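Local coordinates for protein methyltransferase 1 (Methanosarcina barkeri, PDB 2I2X) that transfers the methyl group of methanol to the cob(I)amide carried by its partner MtaC, in the methanol pathway of methanogenesis, at residues V315-H318 with T324-Q327; T67-R72 with I81-E86. All coordinates share one frame; numbering follows the deposited sequence.

Contacts 1 and 2 have centres about 10 Å apart and meet at the helix that carries residues 67-72. There Tyr-317 OH lies 2.4 Å from Asp-68 OD2, a probable hydrogen bond whose short length is doubtful. Gln-327 NE2 is 3.0 Å from Asp-68 O, a second probable bond. Each contact reaches a metal. Contact 1 supplies His-318 to a zinc shared with the second MtaB subunit, and contact 2 supplies Glu-86 to a potassium. Glu-164 also binds this potassium, and it binds a different zinc together with Cys-220 and Cys-269. The side chain of Glu-316 lies about 6 Å from a bound corrinoid.

Contact 1: residues V315-H318 with T324-Q327; sequences VEYH and TTVQ. With ZN (zinc ion), chain R.
Tyr-317 reaches across to the start of helix 325-345 and runs obliquely past Thr-324 and Val-326. With CG anti to the backbone N (chi1 -179°), the end of the ring comes nearer to both. Beyond CB and CG, Tyr-317 CD1 and, closer at 3.8 Å, Tyr-317 CE1 meet Val-326 CG2. Tyr-317 CE1 is also 3.2 Å from Thr-324 OG1, with Thr-324 CG2 beside it. Tyr-317 CZ meets Thr-324 OG1 at 3.6 Å. At the tip, Tyr-317 OH probably hydrogen-bonds Asp-68 OD2 on helix 55-76. A phenylalanine here would probably keep the ring packing but leave the Asp-68 carboxylate without this hydroxyl partner. Val-315 CG2 and Thr-325 OG1 meet tip to tip. Thr-325 N donates to His-318 O over 2.9 Å, nearly along the C=O axis (173°). This bond lies just beyond the hairpin of strands 319-320 and 323-324, where the chain enters helix 325-345. Gln-327 OE1 folds back to accept the N-H of Thr-324 at 2.8 Å. His-318 CB points away from 324-327, and His-318 ND1 donates to the anti lone pair of Glu-316 OE2, 2.7 Å away and 15° out of the imidazole plane. His-318 NE2 binds zinc at 2.0 Å, with Glu-320 and with His-318 and Glu-320 of the second subunit. The metal thus bridges the two MtaB chains. With ND1 donating, NE2 can offer its lone pair to zinc, and the carboxylate probably strengthens it as a ligand.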
loop_
_atom_site.group_PDB
_atom_site.type_symbol
_atom_site.label_atom_id
_atom_site.label_comp_id
_atom_site.label_asym_id
_atom_site.label_seq_id
_atom_site.Cartn_x
_atom_site.Cartn_y
_atom_site.Cartn_z
ATOM N N VAL A 315 -6.396 6.265 2.378
ATOM C CA VAL A 315 -6.300 5.560 1.121
ATOM C C VAL A 315 -7.729 5.361 0.623
ATOM O O VAL A 315 -8.659 5.183 1.433
ATOM C CB VAL A 315 -5.608 4.187 1.319
ATOM C CG1 VAL A 315 -6.472 3.245 2.229
ATOM C CG2 VAL A 315 -5.231 3.525 -0.040
ATOM N N GLU A 316 -7.912 5.387 -0.698
ATOM C CA GLU A 316 -9.212 5.055 -1.277
ATOM C C GLU A 316 -9.551 3.593 -1.049
ATOM O O GLU A 316 -8.701 2.734 -1.184
ATOM C CB GLU A 316 -9.263 5.339 -2.775
ATOM C CG GLU A 316 -10.653 5.066 -3.335
ATOM C CD GLU A 316 -10.722 5.249 -4.801
ATOM O OE1 GLU A 316 -11.371 6.238 -5.220
ATOM O OE2 GLU A 316 -10.101 4.417 -5.532
ATOM N N TYR A 317 -10.796 3.316 -0.707
ATOM C CA TYR A 317 -11.224 1.947 -0.593
ATOM C C TYR A 317 -11.360 1.306 -1.989
ATOM O O TYR A 317 -12.298 1.638 -2.734
ATOM C CB TYR A 317 -12.543 1.867 0.170
ATOM C CG TYR A 317 -13.045 0.467 0.364
ATOM C CD1 TYR A 317 -12.283 -0.477 1.065
ATOM C CD2 TYR A 317 -14.294 0.079 -0.136
ATOM C CE1 TYR A 317 -12.743 -1.792 1.261
ATOM C CE2 TYR A 317 -14.786 -1.245 0.067
ATOM C CZ TYR A 317 -13.992 -2.167 0.768
ATOM O OH TYR A 317 -14.442 -3.451 0.958
ATOM N N HIS A 318 -10.428 0.427 -2.350
ATOM C CA HIS A 318 -10.530 -0.324 -3.599
ATOM C C HIS A 318 -9.729 -1.628 -3.565
ATOM O O HIS A 318 -9.046 -1.913 -2.568
ATOM C CB HIS A 318 -10.205 0.554 -4.835
ATOM C CG HIS A 318 -8.772 0.998 -4.944
ATOM N ND1 HIS A 318 -8.412 2.332 -4.977
ATOM C CD2 HIS A 318 -7.615 0.292 -5.066
ATOM C CE1 HIS A 318 -7.099 2.428 -5.103
ATOM N NE2 HIS A 318 -6.591 1.206 -5.149
ATOM N N THR A 324 -8.367 -6.004 0.029
ATOM C CA THR A 324 -8.872 -4.661 -0.066
ATOM C C THR A 324 -7.854 -3.695 0.553
ATOM O O THR A 324 -7.127 -3.996 1.476
ATOM C CB THR A 324 -10.269 -4.602 0.509
ATOM O OG1 THR A 324 -11.138 -4.028 -0.462
ATOM C CG2 THR A 324 -10.301 -3.895 1.774
ATOM N N THR A 325 -7.757 -2.553 -0.047
ATOM C CA THR A 325 -6.818 -1.540 0.349
ATOM C C THR A 325 -6.704 -1.305 1.872
ATOM O O THR A 325 -5.584 -1.149 2.410
ATOM C CB THR A 325 -7.239 -0.295 -0.392
ATOM O OG1 THR A 325 -6.134 0.570 -0.504
ATOM C CG2 THR A 325 -8.399 0.367 0.268
ATOM N N VAL A 326 -7.840 -1.340 2.575
ATOM C CA VAL A 326 -7.862 -1.162 4.022
ATOM C C VAL A 326 -7.266 -2.345 4.729
ATOM O O VAL A 326 -6.719 -2.227 5.846
ATOM C CB VAL A 326 -9.314 -0.844 4.598
ATOM C CG1 VAL A 326 -9.797 0.584 4.164
ATOM C CG2 VAL A 326 -10.346 -1.931 4.250
ATOM N N GLN A 327 -7.356 -3.502 4.077
ATOM C CA GLN A 327 -6.705 -4.700 4.590
ATOM C C GLN A 327 -5.210 -4.675 4.400
ATOM O O GLN A 327 -4.483 -4.973 5.322
ATOM C CB GLN A 327 -7.307 -5.950 3.970
ATOM C CG GLN A 327 -8.722 -6.214 4.420
ATOM C CD GLN A 327 -9.371 -7.291 3.585
ATOM O OE1 GLN A 327 -9.084 -7.401 2.385
ATOM N NE2 GLN A 327 -10.268 -8.079 4.203
HETATM ZN ZN ZN R . -4.633 0.865 -5.236
#

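Contact 2: residues T67-R72 with I81-E86; sequences TDVMER and IILETE. With K (potassium ion), chain S.
Val-69 and Met-70 of helix 55-76 pack on Ile-81 and Leu-83 of strand 80-86. The pair belongs to the beta-alpha-beta unit formed with strand 40-43, part of the TIM barrel. Val-69 CG1 lies 3.6 Å from Ile-81 CD1, and the two side chains cross. Val-69 CB also sits 4.2 Å from Leu-83 CD2. Met-70 has its chain bent at chi2 and chi3 (-56° and -60°). The bends bring Met-70 SD back to the strand, 3.8 Å from Leu-83 CD1 and 4.1 Å from Ile-81 CG2. The sulfur therefore touches both strand residues. The helix and strand segments run nearly antiparallel, at 167°, and their axes come within 10.2 Å. Around this apolar layer, Ile-43 of strand 40-43 meets both Val-69 and Ile-81. On helix 95-116, Met-109 touches Leu-83 and Tyr-112 touches Met-70. On the helix, Arg-72 salt-bridges Glu-331; on the strand, Glu-84 salt-bridges Lys-267. Glu-86, at the C-terminal end of the strand, shares a potassium ion with Glu-164 and Glu-313. Its chain is extended beyond CG, and its carboxylate binds the ion unevenly: Glu-86 OE2 is 2.3 Å from the potassium, while Glu-86 OE1 stands off at 3.4 Å.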
loop_
_atom_site.group_PDB
_atom_site.type_symbol
_atom_site.label_atom_id
_atom_site.label_comp_id
_atom_site.label_asym_id
_atom_site.label_seq_id
_atom_site.Cartn_x
_atom_site.Cartn_y
_atom_site.Cartn_z
ATOM N N THR A 67 -15.962 -4.246 7.985
ATOM C CA THR A 67 -15.869 -5.679 7.936
ATOM C C THR A 67 -14.498 -6.087 7.437
ATOM O O THR A 67 -13.881 -6.929 8.034
ATOM C CB THR A 67 -17.006 -6.288 7.090
ATOM O OG1 THR A 67 -18.255 -6.006 7.745
ATOM C CG2 THR A 67 -16.834 -7.793 6.922
ATOM N N ASP A 68 -14.001 -5.483 6.371
ATOM C CA ASP A 68 -12.711 -5.902 5.804
ATOM C C ASP A 68 -11.510 -5.787 6.758
ATOM O O ASP A 68 -10.651 -6.689 6.833
ATOM C CB ASP A 68 -12.429 -5.119 4.531
ATOM C CG ASP A 68 -13.264 -5.598 3.367
ATOM O OD1 ASP A 68 -14.069 -6.548 3.551
ATOM O OD2 ASP A 68 -13.127 -5.018 2.268
ATOM N N VAL A 69 -11.479 -4.677 7.480
ATOM C CA VAL A 69 -10.501 -4.408 8.510
ATOM C C VAL A 69 -10.599 -5.406 9.671
ATOM O O VAL A 69 -9.584 -6.011 10.053
ATOM C CB VAL A 69 -10.699 -2.966 9.087
ATOM C CG1 VAL A 69 -9.763 -2.735 10.253
ATOM C CG2 VAL A 69 -10.500 -1.910 8.011
ATOM N N MET A 70 -11.787 -5.575 10.254
ATOM C CA MET A 70 -11.886 -6.454 11.427
ATOM C C MET A 70 -11.496 -7.909 11.030
ATOM O O MET A 70 -10.774 -8.599 11.742
ATOM C CB MET A 70 -13.285 -6.404 12.072
ATOM C CG MET A 70 -13.754 -5.006 12.589
ATOM S SD MET A 70 -12.620 -4.233 13.783
ATOM C CE MET A 70 -12.546 -5.410 15.140
ATOM N N GLU A 71 -11.968 -8.339 9.871
ATOM C CA GLU A 71 -11.709 -9.667 9.388
ATOM C C GLU A 71 -10.190 -9.858 9.281
ATOM O O GLU A 71 -9.642 -10.801 9.842
ATOM C CB GLU A 71 -12.453 -9.890 8.050
ATOM C CG GLU A 71 -12.351 -11.302 7.457
ATOM C CD GLU A 71 -12.902 -12.415 8.367
ATOM O OE1 GLU A 71 -13.733 -12.127 9.277
ATOM O OE2 GLU A 71 -12.482 -13.588 8.148
ATOM N N ARG A 72 -9.498 -8.919 8.645
ATOM C CA ARG A 72 -8.072 -9.071 8.504
ATOM C C ARG A 72 -7.348 -9.159 9.835
ATOM O O ARG A 72 -6.455 -9.981 9.999
ATOM C CB ARG A 72 -7.452 -7.951 7.677
ATOM C CG ARG A 72 -5.990 -8.302 7.364
ATOM C CD ARG A 72 -5.928 -9.476 6.316
ATOM N NE ARG A 72 -4.975 -9.018 5.344
ATOM C CZ ARG A 72 -5.169 -8.908 4.049
ATOM N NH1 ARG A 72 -6.258 -9.352 3.472
ATOM N NH2 ARG A 72 -4.203 -8.392 3.327
ATOM N N ILE A 81 -6.992 -2.611 17.382
ATOM C CA ILE A 81 -7.076 -1.796 16.206
ATOM C C ILE A 81 -8.007 -0.606 16.429
ATOM O O ILE A 81 -9.019 -0.743 17.116
ATOM C CB ILE A 81 -7.492 -2.665 14.986
ATOM C CG1 ILE A 81 -7.128 -1.973 13.655
ATOM C CG2 ILE A 81 -8.903 -3.174 15.100
ATOM C CD1 ILE A 81 -8.193 -1.192 13.123
ATOM N N ILE A 82 -7.675 0.544 15.848
ATOM C CA ILE A 82 -8.587 1.695 15.871
ATOM C C ILE A 82 -8.986 1.998 14.432
ATOM O O ILE A 82 -8.111 2.015 13.549
ATOM C CB ILE A 82 -7.894 2.942 16.439
ATOM C CG1 ILE A 82 -7.609 2.758 17.931
ATOM C CG2 ILE A 82 -8.733 4.177 16.179
ATOM C CD1 ILE A 82 -6.560 3.737 18.507
ATOM N N LEU A 83 -10.279 2.217 14.182
ATOM C CA LEU A 83 -10.726 2.709 12.873
ATOM C C LEU A 83 -10.976 4.221 12.946
ATOM O O LEU A 83 -11.648 4.719 13.869
ATOM C CB LEU A 83 -11.988 1.966 12.406
ATOM C CG LEU A 83 -11.869 0.463 12.020
ATOM C CD1 LEU A 83 -11.909 -0.562 13.218
ATOM C CD2 LEU A 83 -12.920 0.093 10.954
ATOM N N GLU A 84 -10.415 4.965 12.001
ATOM C CA GLU A 84 -10.711 6.366 11.933
ATOM C C GLU A 84 -11.502 6.710 10.670
ATOM O O GLU A 84 -11.002 6.538 9.544
ATOM C CB GLU A 84 -9.454 7.244 12.039
ATOM C CG GLU A 84 -9.815 8.750 11.847
ATOM C CD GLU A 84 -8.651 9.701 11.789
ATOM O OE1 GLU A 84 -7.478 9.258 11.770
ATOM O OE2 GLU A 84 -8.917 10.921 11.749
ATOM N N THR A 85 -12.708 7.239 10.869
ATOM C CA THR A 85 -13.536 7.748 9.779
ATOM C C THR A 85 -13.447 9.267 9.687
ATOM O O THR A 85 -13.976 9.978 10.547
ATOM C CB THR A 85 -15.026 7.341 9.962
ATOM O OG1 THR A 85 -15.107 5.925 10.196
ATOM C CG2 THR A 85 -15.847 7.678 8.744
ATOM N N GLU A 86 -12.772 9.763 8.654
ATOM C CA GLU A 86 -12.757 11.190 8.373
ATOM C C GLU A 86 -13.951 11.539 7.552
ATOM O O GLU A 86 -13.976 11.233 6.384
ATOM C CB GLU A 86 -11.512 11.588 7.596
ATOM C CG GLU A 86 -10.255 11.375 8.404
ATOM C CD GLU A 86 -9.007 11.828 7.707
ATOM O OE1 GLU A 86 -8.698 11.327 6.601
ATOM O OE2 GLU A 86 -8.302 12.691 8.276
HETATM K K K S . -6.740 14.029 7.154
#